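Local coordinates for protein aryl acylamidase (bacterium CSBL00001, PDB 4YJ6) that probably hydrolyses the amide bond of N-acylated aromatic amines, as an enzyme of the amidase signature family, at residues D36-R41 with N46-K51; L86-P91 with L128-S133; A294-E299 with R479-S484; P442-P447 with L468-A473. All coordinates share one frame; numbering follows the deposited sequence.

Contact 1 (D36-R41 with N46-K51); sequences DLIEQR and NAVVYK
Glu-39 and Lys-51 meet in a salt bridge, with NZ of Lys-51 donating a hydrogen bond of 2.7 Å to OE2 of Glu-39. The ammonium reaches this oxygen on its syn side, 21° out of the carboxylate plane. Because OE1 of Glu-39 stands 3.6 Å from NZ of Lys-51, the grip is on one oxygen and is not a symmetrical fork. The two chains arrive in different shapes: Lys-51 runs extended beyond CG, whereas Glu-39 bends at chi2 (-61°), which brings its carboxylate round from the flank of the helix to the amine. Alongside the ion pair, CG2 of Ile-38 packs 4.0 Å from CG2 of Val-48, the two side chains crossing at about a right angle. The same isoleucine methyl lies 4.2 Å from CE of Lys-51, and so serves both the valine and the lysine stem.

Further out, the hydroxyl of Tyr-53 is hydrogen-bonded to OE2 of Glu-39, giving that oxygen a second partner. Asp-42, on the same helix, accepts the backbone N-H groups of Ala-47 and Val-48 on its two carboxylate oxygens and so ties the start of the following strand to the helix. Leu-128 packs on Ile-38, and Leu-170 on Val-48. At Val-49 and Tyr-50, which both face Gln-130, a classic beta bulge interrupts the strand.

The contact thus joins helix 27-45 to the next strand by a small apolar patch with an ion pair at its exposed margin, where solvent probably weakens the charge attraction and the hydrogen bonds supply the direction.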
loop_
_atom_site.group_PDB
_atom_site.type_symbol
_atom_site.label_atom_id
_atom_site.label_comp_id
_atom_site.label_asym_id
_atom_site.label_seq_id
_atom_site.Cartn_x
_atom_site.Cartn_y
_atom_site.Cartn_z
ATOM N N ASP A 36 -12.506 4.186 -20.361
ATOM C CA ASP A 36 -11.777 4.805 -21.456
ATOM C C ASP A 36 -10.338 5.100 -21.030
ATOM O O ASP A 36 -9.391 4.844 -21.796
ATOM C CB ASP A 36 -12.427 6.112 -21.894
ATOM C CG ASP A 36 -13.759 5.912 -22.595
ATOM O OD1 ASP A 36 -14.030 4.784 -23.071
ATOM O OD2 ASP A 36 -14.519 6.912 -22.656
ATOM N N LEU A 37 -10.171 5.640 -19.817
ATOM C CA LEU A 37 -8.824 5.961 -19.313
ATOM C C LEU A 37 -7.979 4.697 -19.135
ATOM O O LEU A 37 -6.796 4.698 -19.453
ATOM C CB LEU A 37 -8.898 6.716 -17.970
ATOM C CG LEU A 37 -9.395 8.148 -18.057
ATOM C CD1 LEU A 37 -9.577 8.716 -16.667
ATOM C CD2 LEU A 37 -8.407 9.022 -18.853
ATOM N N ILE A 38 -8.577 3.628 -18.610
ATOM C CA ILE A 38 -7.838 2.395 -18.456
ATOM C C ILE A 38 -7.423 1.890 -19.829
ATOM O O ILE A 38 -6.280 1.509 -20.036
ATOM C CB ILE A 38 -8.669 1.300 -17.731
ATOM C CG1 ILE A 38 -8.910 1.706 -16.256
ATOM C CG2 ILE A 38 -7.969 -0.034 -17.852
ATOM C CD1 ILE A 38 -9.960 0.800 -15.498
ATOM N N GLU A 39 -8.368 1.845 -20.772
ATOM C CA GLU A 39 -8.043 1.291 -22.076
ATOM C C GLU A 39 -6.982 2.112 -22.811
ATOM O O GLU A 39 -6.174 1.562 -23.557
ATOM C CB GLU A 39 -9.329 1.147 -22.920
ATOM C CG GLU A 39 -10.282 0.132 -22.325
ATOM C CD GLU A 39 -9.680 -1.267 -22.256
ATOM O OE1 GLU A 39 -9.102 -1.737 -23.268
ATOM O OE2 GLU A 39 -9.767 -1.894 -21.182
ATOM N N GLN A 40 -6.983 3.420 -22.585
ATOM C CA GLN A 40 -6.097 4.336 -23.278
ATOM C C GLN A 40 -4.706 4.377 -22.625
ATOM O O GLN A 40 -3.689 4.428 -23.318
ATOM C CB GLN A 40 -6.690 5.738 -23.231
ATOM C CG GLN A 40 -5.808 6.778 -23.913
ATOM C CD GLN A 40 -6.228 8.208 -23.623
ATOM O OE1 GLN A 40 -6.768 8.504 -22.560
ATOM N NE2 GLN A 40 -5.960 9.110 -24.569
ATOM N N ARG A 41 -4.679 4.333 -21.293
ATOM C CA ARG A 41 -3.469 4.703 -20.534
ATOM C C ARG A 41 -2.774 3.506 -19.881
ATOM O O ARG A 41 -1.557 3.513 -19.690
ATOM C CB ARG A 41 -3.830 5.744 -19.463
ATOM C CG ARG A 41 -4.266 7.094 -20.031
ATOM C CD ARG A 41 -4.477 8.121 -18.951
ATOM N NE ARG A 41 -3.194 8.590 -18.408
ATOM C CZ ARG A 41 -2.481 9.579 -18.931
ATOM N NH1 ARG A 41 -2.937 10.254 -20.000
ATOM N NH2 ARG A 41 -1.335 9.930 -18.373
ATOM N N ASN A 46 0.588 -1.240 -17.409
ATOM C CA ASN A 46 0.402 -2.648 -17.083
ATOM C C ASN A 46 0.058 -2.795 -15.604
ATOM O O ASN A 46 0.619 -3.640 -14.908
ATOM C CB ASN A 46 1.646 -3.478 -17.458
ATOM C CG ASN A 46 1.423 -4.986 -17.400
ATOM O OD1 ASN A 46 0.377 -5.516 -17.818
ATOM N ND2 ASN A 46 2.434 -5.708 -16.902
ATOM N N ALA A 47 -0.890 -1.975 -15.163
ATOM C CA ALA A 47 -1.327 -1.971 -13.762
ATOM C C ALA A 47 -2.550 -2.868 -13.536
ATOM O O ALA A 47 -2.720 -3.421 -12.470
ATOM C CB ALA A 47 -1.637 -0.518 -13.325
ATOM N N VAL A 48 -3.404 -3.006 -14.547
ATOM C CA VAL A 48 -4.660 -3.753 -14.384
ATOM C C VAL A 48 -4.476 -5.207 -14.784
ATOM O O VAL A 48 -3.922 -5.493 -15.845
ATOM C CB VAL A 48 -5.788 -3.074 -15.211
ATOM C CG1 VAL A 48 -7.095 -3.895 -15.152
ATOM C CG2 VAL A 48 -6.007 -1.651 -14.732
ATOM N N VAL A 49 -4.904 -6.130 -13.930
ATOM C CA VAL A 49 -4.785 -7.541 -14.233
ATOM C C VAL A 49 -6.139 -8.240 -14.389
ATOM O O VAL A 49 -6.194 -9.370 -14.883
ATOM C CB VAL A 49 -3.933 -8.288 -13.177
ATOM C CG1 VAL A 49 -2.527 -7.699 -13.165
ATOM C CG2 VAL A 49 -4.574 -8.210 -11.770
ATOM N N TYR A 50 -7.219 -7.594 -13.972
ATOM C CA TYR A 50 -8.580 -8.135 -14.201
ATOM C C TYR A 50 -9.509 -6.953 -14.412
ATOM O O TYR A 50 -9.419 -5.956 -13.678
ATOM C CB TYR A 50 -9.066 -8.958 -12.992
ATOM C CG TYR A 50 -10.506 -9.410 -13.124
ATOM C CD1 TYR A 50 -10.870 -10.312 -14.118
ATOM C CD2 TYR A 50 -11.499 -8.952 -12.238
ATOM C CE1 TYR A 50 -12.178 -10.728 -14.255
ATOM C CE2 TYR A 50 -12.828 -9.387 -12.367
ATOM C CZ TYR A 50 -13.138 -10.276 -13.379
ATOM O OH TYR A 50 -14.433 -10.724 -13.536
ATOM N N LYS A 51 -10.407 -7.055 -15.399
ATOM C CA LYS A 51 -11.356 -5.995 -15.672
ATOM C C LYS A 51 -12.742 -6.533 -15.379
ATOM O O LYS A 51 -13.111 -7.611 -15.881
ATOM C CB LYS A 51 -11.243 -5.554 -17.138
ATOM C CG LYS A 51 -9.892 -4.921 -17.437
ATOM C CD LYS A 51 -9.604 -4.758 -18.943
ATOM C CE LYS A 51 -8.250 -4.053 -19.143
ATOM N NZ LYS A 51 -7.920 -3.840 -20.596
#

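Contact 2 (L86-P91 with L128-S133); sequences LFAAKP and LGQTNS
Leu-86 and Ser-133 bring the two backbones to 6.3 Å between their CA atoms, while the CA atoms of Ala-88 and Gln-130 are 8.4 Å apart; side chains span the gap, and no hydrogen bond is made across it. At the nearer end, OG of Ser-133 sits against the whole leucine branch, 3.7 Å from both CD2 and CB of Leu-86. The serine hydroxyl is turned there by a chi1 of 167°, which sets OG opposite the backbone N, and its hydrogen bond goes to a residue flanking the segments. Lys-84, at the end of strand 80-84, also packs against Ser-133, and a bound phosphate ion, probably from the crystallisation liquor, lies about 4 Å from the side chain of Leu-86.

At the other end, Gln-130 stretches its chain beyond CG until NE2 stands 3.5 Å from CB of Ala-88. The methyl group sits well off the amide plane and beyond the nitrogen end. The polar need of NE2 is met by the carbonyl oxygen of Pro-94, and Met-83 packs on both Ala-88 and Gln-130.

The loop leaving strand 80-84 thus packs on strand 126-131 and the residues just after it, beside the three-stranded sheet these strands share with 48-51. The buried amide nitrogen and the hydroxyl find their hydrogen-bonding partners beyond the facing segment, so across the segments there is only van der Waals contact.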
loop_
_atom_site.group_PDB
_atom_site.type_symbol
_atom_site.label_atom_id
_atom_site.label_comp_id
_atom_site.label_asym_id
_atom_site.label_seq_id
_atom_site.Cartn_x
_atom_site.Cartn_y
_atom_site.Cartn_z
ATOM N N LEU A 86 -3.867 -9.697 -4.567
ATOM C CA LEU A 86 -2.964 -10.406 -3.669
ATOM C C LEU A 86 -3.826 -10.883 -2.501
ATOM O O LEU A 86 -4.289 -10.066 -1.703
ATOM C CB LEU A 86 -1.817 -9.490 -3.177
ATOM C CG LEU A 86 -0.908 -10.178 -2.150
ATOM C CD1 LEU A 86 -0.242 -11.448 -2.759
ATOM C CD2 LEU A 86 0.170 -9.192 -1.667
ATOM N N PHE A 87 -4.084 -12.197 -2.467
ATOM C CA PHE A 87 -5.095 -12.773 -1.582
ATOM C C PHE A 87 -6.441 -12.058 -1.754
ATOM O O PHE A 87 -7.209 -11.902 -0.805
ATOM C CB PHE A 87 -4.615 -12.776 -0.137
ATOM C CG PHE A 87 -3.415 -13.662 0.065
ATOM C CD1 PHE A 87 -3.580 -15.051 0.174
ATOM C CD2 PHE A 87 -2.131 -13.129 0.078
ATOM C CE1 PHE A 87 -2.492 -15.883 0.339
ATOM C CE2 PHE A 87 -1.017 -13.963 0.246
ATOM C CZ PHE A 87 -1.194 -15.325 0.380
ATOM N N ALA A 88 -6.713 -11.643 -2.984
ATOM C CA ALA A 88 -8.012 -11.042 -3.308
ATOM C C ALA A 88 -9.114 -12.022 -2.929
ATOM O O ALA A 88 -9.009 -13.200 -3.242
ATOM C CB ALA A 88 -8.086 -10.730 -4.796
ATOM N N ALA A 89 -10.163 -11.542 -2.267
ATOM C CA ALA A 89 -11.382 -12.346 -2.164
ATOM C C ALA A 89 -12.565 -11.465 -2.523
ATOM O O ALA A 89 -12.886 -10.500 -1.817
ATOM C CB ALA A 89 -11.552 -12.918 -0.753
ATOM N N LYS A 90 -13.214 -11.791 -3.638
ATOM C CA LYS A 90 -14.456 -11.108 -4.001
ATOM C C LYS A 90 -15.236 -12.128 -4.813
ATOM O O LYS A 90 -14.732 -12.657 -5.798
ATOM C CB LYS A 90 -14.206 -9.839 -4.819
ATOM C CG LYS A 90 -15.548 -9.150 -5.153
ATOM C CD LYS A 90 -15.372 -7.804 -5.745
ATOM C CE LYS A 90 -16.703 -6.996 -5.710
ATOM N NZ LYS A 90 -17.897 -7.641 -6.345
ATOM N N PRO A 91 -16.456 -12.431 -4.387
ATOM C CA PRO A 91 -17.126 -13.584 -5.016
ATOM C C PRO A 91 -17.186 -13.503 -6.547
ATOM O O PRO A 91 -17.562 -12.464 -7.108
ATOM C CB PRO A 91 -18.504 -13.559 -4.368
ATOM C CG PRO A 91 -18.219 -13.049 -2.967
ATOM C CD PRO A 91 -17.175 -11.941 -3.200
ATOM N N LEU A 128 -13.876 -1.520 -10.408
ATOM C CA LEU A 128 -13.688 -1.728 -11.849
ATOM C C LEU A 128 -12.820 -2.945 -12.175
ATOM O O LEU A 128 -12.726 -3.330 -13.339
ATOM C CB LEU A 128 -13.085 -0.470 -12.530
ATOM C CG LEU A 128 -14.252 0.335 -13.152
ATOM C CD1 LEU A 128 -14.973 1.099 -12.056
ATOM C CD2 LEU A 128 -13.803 1.260 -14.239
ATOM N N GLY A 129 -12.180 -3.546 -11.173
ATOM C CA GLY A 129 -11.252 -4.649 -11.433
ATOM C C GLY A 129 -10.158 -4.781 -10.383
ATOM O O GLY A 129 -10.333 -4.302 -9.263
ATOM N N GLN A 130 -9.049 -5.433 -10.753
ATOM C CA GLN A 130 -7.935 -5.701 -9.821
ATOM C C GLN A 130 -6.627 -5.212 -10.391
ATOM O O GLN A 130 -6.455 -5.174 -11.615
ATOM C CB GLN A 130 -7.777 -7.199 -9.589
ATOM C CG GLN A 130 -9.025 -7.872 -9.019
ATOM C CD GLN A 130 -8.843 -9.372 -8.908
ATOM O OE1 GLN A 130 -8.170 -9.980 -9.751
ATOM N NE2 GLN A 130 -9.467 -9.987 -7.903
ATOM N N THR A 131 -5.689 -4.897 -9.497
ATOM C CA THR A 131 -4.381 -4.397 -9.863
ATOM C C THR A 131 -3.258 -5.396 -9.584
ATOM O O THR A 131 -3.373 -6.263 -8.717
ATOM C CB THR A 131 -4.073 -3.083 -9.085
ATOM O OG1 THR A 131 -4.257 -3.329 -7.684
ATOM C CG2 THR A 131 -5.036 -1.969 -9.522
ATOM N N ASN A 132 -2.143 -5.235 -10.309
ATOM C CA ASN A 132 -1.026 -6.191 -10.291
ATOM C C ASN A 132 -0.218 -6.156 -8.983
ATOM O O ASN A 132 -0.049 -5.082 -8.390
ATOM C CB ASN A 132 -0.075 -5.821 -11.436
ATOM C CG ASN A 132 0.813 -6.980 -11.879
ATOM O OD1 ASN A 132 0.530 -8.128 -11.627
ATOM N ND2 ASN A 132 1.913 -6.647 -12.557
ATOM N N SER A 133 0.288 -7.329 -8.592
ATOM C CA SER A 133 1.179 -7.511 -7.436
ATOM C C SER A 133 2.242 -8.530 -7.866
ATOM O O SER A 133 1.973 -9.362 -8.738
ATOM C CB SER A 133 0.355 -8.067 -6.230
ATOM O OG SER A 133 1.186 -8.567 -5.153
#

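Contact 3 (A294-E299 with R479-S484); sequences ARVFTE and RASPWS
Ala-480 and Ser-481 are the residues through which segment 479-484 meets Val-296, the first at the end of helix 467-480 and the second just past it. Arg-479, which precedes them, directs NH1 to the carbonyl oxygen of Leu-262. At Ala-480, CB lies only 3.4 Å from CG1 of Val-296, tighter than usual for two carbons, a locally close touch between the valine and the end of the helix. Ser-481 is the first residue to leave helical geometry, and its CB rests 4.0 Å from CG2 of Val-296. The two valine methyls thus divide the work, CG1 (opposite the backbone N at chi1 171°) touching the alanine and CG2 the serine. Beyond Pro-482, the chain swings away to Trp-483, which hydrogen-bonds through its indole NE1 to the carbonyl oxygen of Arg-229.

Helix 284-299 is weakly bonded here, close to its end. OG1 of Thr-298 donates a 2.8 Å bond to the carbonyl oxygen of Arg-295, in the carbonyl plane and on a lone pair. Phe-477, one turn back in the other helix, also packs on Val-296, while Phe-297 turns to the sheet and meets Ile-271, Val-304 and Leu-396.

Helix 284-299 links the adjacent parallel strands 270-273 and 303-306, a beta-alpha-beta crossover, and the contact sets it beside helix 467-480 in the helical layer over the large mixed sheet of the amidase alpha/beta fold.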
loop_
_atom_site.group_PDB
_atom_site.type_symbol
_atom_site.label_atom_id
_atom_site.label_comp_id
_atom_site.label_asym_id
_atom_site.label_seq_id
_atom_site.Cartn_x
_atom_site.Cartn_y
_atom_site.Cartn_z
ATOM N N ALA A 294 11.607 17.722 6.489
ATOM C CA ALA A 294 11.347 17.810 7.914
ATOM C C ALA A 294 11.259 19.256 8.376
ATOM O O ALA A 294 10.525 19.586 9.303
ATOM C CB ALA A 294 12.455 17.085 8.703
ATOM N N ARG A 295 11.999 20.132 7.717
ATOM C CA ARG A 295 12.024 21.529 8.112
ATOM C C ARG A 295 10.733 22.231 7.770
ATOM O O ARG A 295 10.435 23.287 8.327
ATOM C CB ARG A 295 13.220 22.232 7.480
ATOM C CG ARG A 295 14.509 21.859 8.247
ATOM C CD ARG A 295 15.730 22.234 7.507
ATOM N NE ARG A 295 16.885 22.231 8.409
ATOM C CZ ARG A 295 17.667 21.186 8.648
ATOM N NH1 ARG A 295 17.439 20.009 8.062
ATOM N NH2 ARG A 295 18.714 21.339 9.482
ATOM N N VAL A 296 9.936 21.628 6.892
ATOM C CA VAL A 296 8.619 22.199 6.607
ATOM C C VAL A 296 7.829 22.273 7.903
ATOM O O VAL A 296 7.108 23.240 8.153
ATOM C CB VAL A 296 7.878 21.390 5.531
ATOM C CG1 VAL A 296 6.387 21.875 5.386
ATOM C CG2 VAL A 296 8.636 21.478 4.194
ATOM N N PHE A 297 7.991 21.264 8.759
ATOM C CA PHE A 297 7.223 21.229 9.994
ATOM C C PHE A 297 7.671 22.286 11.008
ATOM O O PHE A 297 6.855 22.784 11.768
ATOM C CB PHE A 297 7.323 19.855 10.622
ATOM C CG PHE A 297 6.594 18.802 9.829
ATOM C CD1 PHE A 297 5.215 18.793 9.779
ATOM C CD2 PHE A 297 7.287 17.835 9.126
ATOM C CE1 PHE A 297 4.530 17.804 9.021
ATOM C CE2 PHE A 297 6.599 16.856 8.378
ATOM C CZ PHE A 297 5.230 16.853 8.342
ATOM N N THR A 298 8.953 22.631 10.989
ATOM C CA THR A 298 9.432 23.635 11.940
ATOM C C THR A 298 8.795 24.985 11.597
ATOM O O THR A 298 8.539 25.787 12.484
ATOM C CB THR A 298 10.966 23.780 11.934
ATOM O OG1 THR A 298 11.372 24.366 10.699
ATOM C CG2 THR A 298 11.663 22.471 12.124
ATOM N N GLU A 299 8.524 25.238 10.320
ATOM C CA GLU A 299 7.852 26.487 9.927
ATOM C C GLU A 299 6.388 26.518 10.300
ATOM O O GLU A 299 5.783 27.594 10.368
ATOM C CB GLU A 299 7.979 26.711 8.427
ATOM C CG GLU A 299 9.374 27.000 8.003
ATOM C CD GLU A 299 9.964 28.178 8.764
ATOM O OE1 GLU A 299 9.306 29.248 8.785
ATOM O OE2 GLU A 299 11.075 28.026 9.354
ATOM N N ARG A 479 -0.276 20.999 2.548
ATOM C CA ARG A 479 -0.572 22.417 2.321
ATOM C C ARG A 479 0.721 23.214 2.130
ATOM O O ARG A 479 0.807 24.081 1.258
ATOM C CB ARG A 479 -1.314 23.003 3.502
ATOM C CG ARG A 479 -2.778 22.549 3.574
ATOM C CD ARG A 479 -3.533 23.344 4.621
ATOM N NE ARG A 479 -3.108 23.022 5.986
ATOM C CZ ARG A 479 -3.597 22.020 6.716
ATOM N NH1 ARG A 479 -4.554 21.255 6.227
ATOM N NH2 ARG A 479 -3.163 21.814 7.957
ATOM N N ALA A 480 1.710 22.910 2.966
ATOM C CA ALA A 480 2.955 23.716 3.017
ATOM C C ALA A 480 3.963 23.318 1.946
ATOM O O ALA A 480 4.793 24.134 1.513
ATOM C CB ALA A 480 3.583 23.592 4.378
ATOM N N SER A 481 3.910 22.059 1.540
ATOM C CA SER A 481 4.847 21.487 0.578
ATOM C C SER A 481 4.101 20.597 -0.410
ATOM O O SER A 481 4.256 19.373 -0.418
ATOM C CB SER A 481 5.915 20.678 1.348
ATOM O OG SER A 481 6.897 20.084 0.484
ATOM N N PRO A 482 3.273 21.216 -1.255
ATOM C CA PRO A 482 2.459 20.445 -2.185
ATOM C C PRO A 482 3.266 19.609 -3.158
ATOM O O PRO A 482 4.407 19.944 -3.519
ATOM C CB PRO A 482 1.651 21.510 -2.939
ATOM C CG PRO A 482 2.355 22.812 -2.684
ATOM C CD PRO A 482 3.017 22.668 -1.342
ATOM N N TRP A 483 2.652 18.502 -3.570
ATOM C CA TRP A 483 3.234 17.604 -4.539
ATOM C C TRP A 483 2.363 17.465 -5.790
ATOM O O TRP A 483 2.751 16.782 -6.729
ATOM C CB TRP A 483 3.471 16.218 -3.930
ATOM C CG TRP A 483 2.200 15.511 -3.453
ATOM C CD1 TRP A 483 1.297 14.818 -4.218
ATOM C CD2 TRP A 483 1.755 15.408 -2.101
ATOM N NE1 TRP A 483 0.303 14.289 -3.408
ATOM C CE2 TRP A 483 0.557 14.637 -2.110
ATOM C CE3 TRP A 483 2.241 15.896 -0.879
ATOM C CZ2 TRP A 483 -0.165 14.355 -0.946
ATOM C CZ3 TRP A 483 1.529 15.595 0.293
ATOM C CH2 TRP A 483 0.324 14.833 0.238
ATOM N N SER A 484 1.213 18.123 -5.806
ATOM C CA SER A 484 0.285 17.937 -6.932
ATOM C C SER A 484 0.895 18.419 -8.247
ATOM O O SER A 484 0.597 17.889 -9.307
ATOM C CB SER A 484 -1.038 18.662 -6.663
ATOM O OG SER A 484 -0.798 20.047 -6.540
#

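Contact 4 (P442-P447 with L468-A473); sequences PSASVP and LDVIAA
The hydroxyl of Ser-443 is hydrogen-bonded to OE1 of Gln-201, on the side of the strand turned from the helix, while the backbone of the serine faces Val-470, with C of Ser-443 4.1 Å from CG1 of Val-470. Backbone hydrogen bonding between Ser-443 and Gln-201 adds to this link with the neighbouring strand 198-201. The serine side chain thus leaves the strand away from the helix, whose valine methyls meet the other face.

Val-470 carries the helix's half of the contact, its two methyls spaced along one face of the strand. CG1 lies anti to the backbone N (chi1 177°), which sends it to Ala-444 and leaves CG2 for Pro-442. CG1 of Val-470 comes 3.6 Å from CB of Ala-444 and 3.8 Å from the backbone N of the same Ala-444. CG2 reaches back to Pro-442, just ahead of the strand, 3.9 Å from the carbonyl O of Pro-442 and 4.1 Å from CG of its ring, which it meets at a slant. The small methyl of Ala-444 lets the helix come close, and the CA atoms of Ser-443 and Val-470 are 6.4 Å apart. With an alanine in place of Val-470, both of these methyls are gone, and a gap would probably open against CB of Ala-444 and the Pro-442 ring.

Phe-200 packs on both Val-470 and Ile-471, and Ser-474, one turn on, touches Ala-444 and Val-446 while its hydroxyl is hydrogen-bonded to the carbonyl oxygen of Val-470. Strands 443-451 and 454-462 form an antiparallel hairpin, after which helix 467-480 folds back over the large mixed sheet, the helix-on-sheet layering expected of the amidase alpha/beta fold.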
loop_
_atom_site.group_PDB
_atom_site.type_symbol
_atom_site.label_atom_id
_atom_site.label_comp_id
_atom_site.label_asym_id
_atom_site.label_seq_id
_atom_site.Cartn_x
_atom_site.Cartn_y
_atom_site.Cartn_z
ATOM N N PRO A 442 0.633 3.269 13.156
ATOM C CA PRO A 442 0.125 3.820 11.898
ATOM C C PRO A 442 1.222 4.667 11.204
ATOM O O PRO A 442 1.975 5.322 11.915
ATOM C CB PRO A 442 -1.009 4.735 12.362
ATOM C CG PRO A 442 -0.569 5.235 13.770
ATOM C CD PRO A 442 0.074 3.950 14.350
ATOM N N SER A 443 1.276 4.682 9.875
ATOM C CA SER A 443 2.214 5.553 9.194
ATOM C C SER A 443 1.696 5.849 7.794
ATOM O O SER A 443 0.884 5.094 7.260
ATOM C CB SER A 443 3.614 4.903 9.118
ATOM O OG SER A 443 3.628 3.748 8.279
ATOM N N ALA A 444 2.181 6.933 7.201
ATOM C CA ALA A 444 1.779 7.236 5.831
ATOM C C ALA A 444 2.992 7.732 5.074
ATOM O O ALA A 444 3.814 8.445 5.628
ATOM C CB ALA A 444 0.670 8.301 5.823
ATOM N N SER A 445 3.091 7.349 3.809
ATOM C CA SER A 445 4.123 7.906 2.947
ATOM C C SER A 445 3.569 9.168 2.275
ATOM O O SER A 445 2.568 9.097 1.565
ATOM C CB SER A 445 4.582 6.909 1.895
ATOM O OG SER A 445 5.647 7.498 1.126
ATOM N N VAL A 446 4.238 10.303 2.500
ATOM C CA VAL A 446 3.902 11.571 1.846
ATOM C C VAL A 446 4.944 11.924 0.772
ATOM O O VAL A 446 6.148 11.855 1.013
ATOM C CB VAL A 446 3.799 12.783 2.839
ATOM C CG1 VAL A 446 2.625 12.577 3.793
ATOM C CG2 VAL A 446 5.083 13.000 3.666
ATOM N N PRO A 447 4.485 12.349 -0.401
ATOM C CA PRO A 447 5.443 12.704 -1.454
ATOM C C PRO A 447 6.310 13.855 -0.988
ATOM O O PRO A 447 5.781 14.887 -0.584
ATOM C CB PRO A 447 4.514 13.150 -2.614
ATOM C CG PRO A 447 3.266 12.248 -2.427
ATOM C CD PRO A 447 3.101 12.185 -0.912
ATOM N N LEU A 468 -5.136 9.689 13.584
ATOM C CA LEU A 468 -5.540 11.069 13.254
ATOM C C LEU A 468 -4.308 12.003 13.314
ATOM O O LEU A 468 -4.233 12.954 12.558
ATOM C CB LEU A 468 -6.616 11.583 14.232
ATOM C CG LEU A 468 -7.957 10.834 14.144
ATOM C CD1 LEU A 468 -9.088 11.541 14.906
ATOM C CD2 LEU A 468 -8.343 10.658 12.746
ATOM N N ASP A 469 -3.334 11.713 14.178
ATOM C CA ASP A 469 -2.113 12.544 14.227
ATOM C C ASP A 469 -1.376 12.423 12.890
ATOM O O ASP A 469 -0.774 13.384 12.398
ATOM C CB ASP A 469 -1.155 12.065 15.332
ATOM C CG ASP A 469 -1.573 12.493 16.741
ATOM O OD1 ASP A 469 -2.469 13.358 16.882
ATOM O OD2 ASP A 469 -0.963 11.970 17.717
ATOM N N VAL A 470 -1.372 11.223 12.322
ATOM C CA VAL A 470 -0.705 10.995 11.029
ATOM C C VAL A 470 -1.444 11.785 9.946
ATOM O O VAL A 470 -0.807 12.442 9.122
ATOM C CB VAL A 470 -0.641 9.515 10.659
ATOM C CG1 VAL A 470 -0.004 9.312 9.256
ATOM C CG2 VAL A 470 0.176 8.749 11.716
ATOM N N ILE A 471 -2.770 11.712 9.938
ATOM C CA ILE A 471 -3.560 12.490 8.973
ATOM C C ILE A 471 -3.243 13.994 9.166
ATOM O O ILE A 471 -3.017 14.704 8.204
ATOM C CB ILE A 471 -5.072 12.268 9.151
ATOM C CG1 ILE A 471 -5.479 10.833 8.747
ATOM C CG2 ILE A 471 -5.865 13.277 8.345
ATOM C CD1 ILE A 471 -5.366 10.537 7.234
ATOM N N ALA A 472 -3.249 14.469 10.408
ATOM C CA ALA A 472 -3.066 15.915 10.660
ATOM C C ALA A 472 -1.706 16.376 10.117
ATOM O O ALA A 472 -1.593 17.404 9.402
ATOM C CB ALA A 472 -3.153 16.211 12.139
ATOM N N ALA A 473 -0.660 15.635 10.447
ATOM C CA ALA A 473 0.678 16.011 9.958
ATOM C C ALA A 473 0.772 15.921 8.421
ATOM O O ALA A 473 1.447 16.744 7.768
ATOM C CB ALA A 473 1.723 15.105 10.605
#

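Overall arrangement
Contacts 2 and 4 are buried, contact 1 is partly buried and contact 3 lies at the surface. Contacts 1 and 2 share the small three-stranded sheet, where strands 48-51 and 126-131 are neighbours; Ala-47 O and Asn-132 N, 2.9 Å apart, form a probable hydrogen bond. Contacts 3 and 4 both use helix 467-480 on the large sheet, contact 4 nested inside the loop that contact 3 closes, and Trp-483 packs on Pro-447. Contact 4 lies across the chain's centre from contacts 1 and 2, with about 26 Å between the centres of contacts 2 and 4. Only contact 1 bonds charges across its segments; the others rely on van der Waals packing.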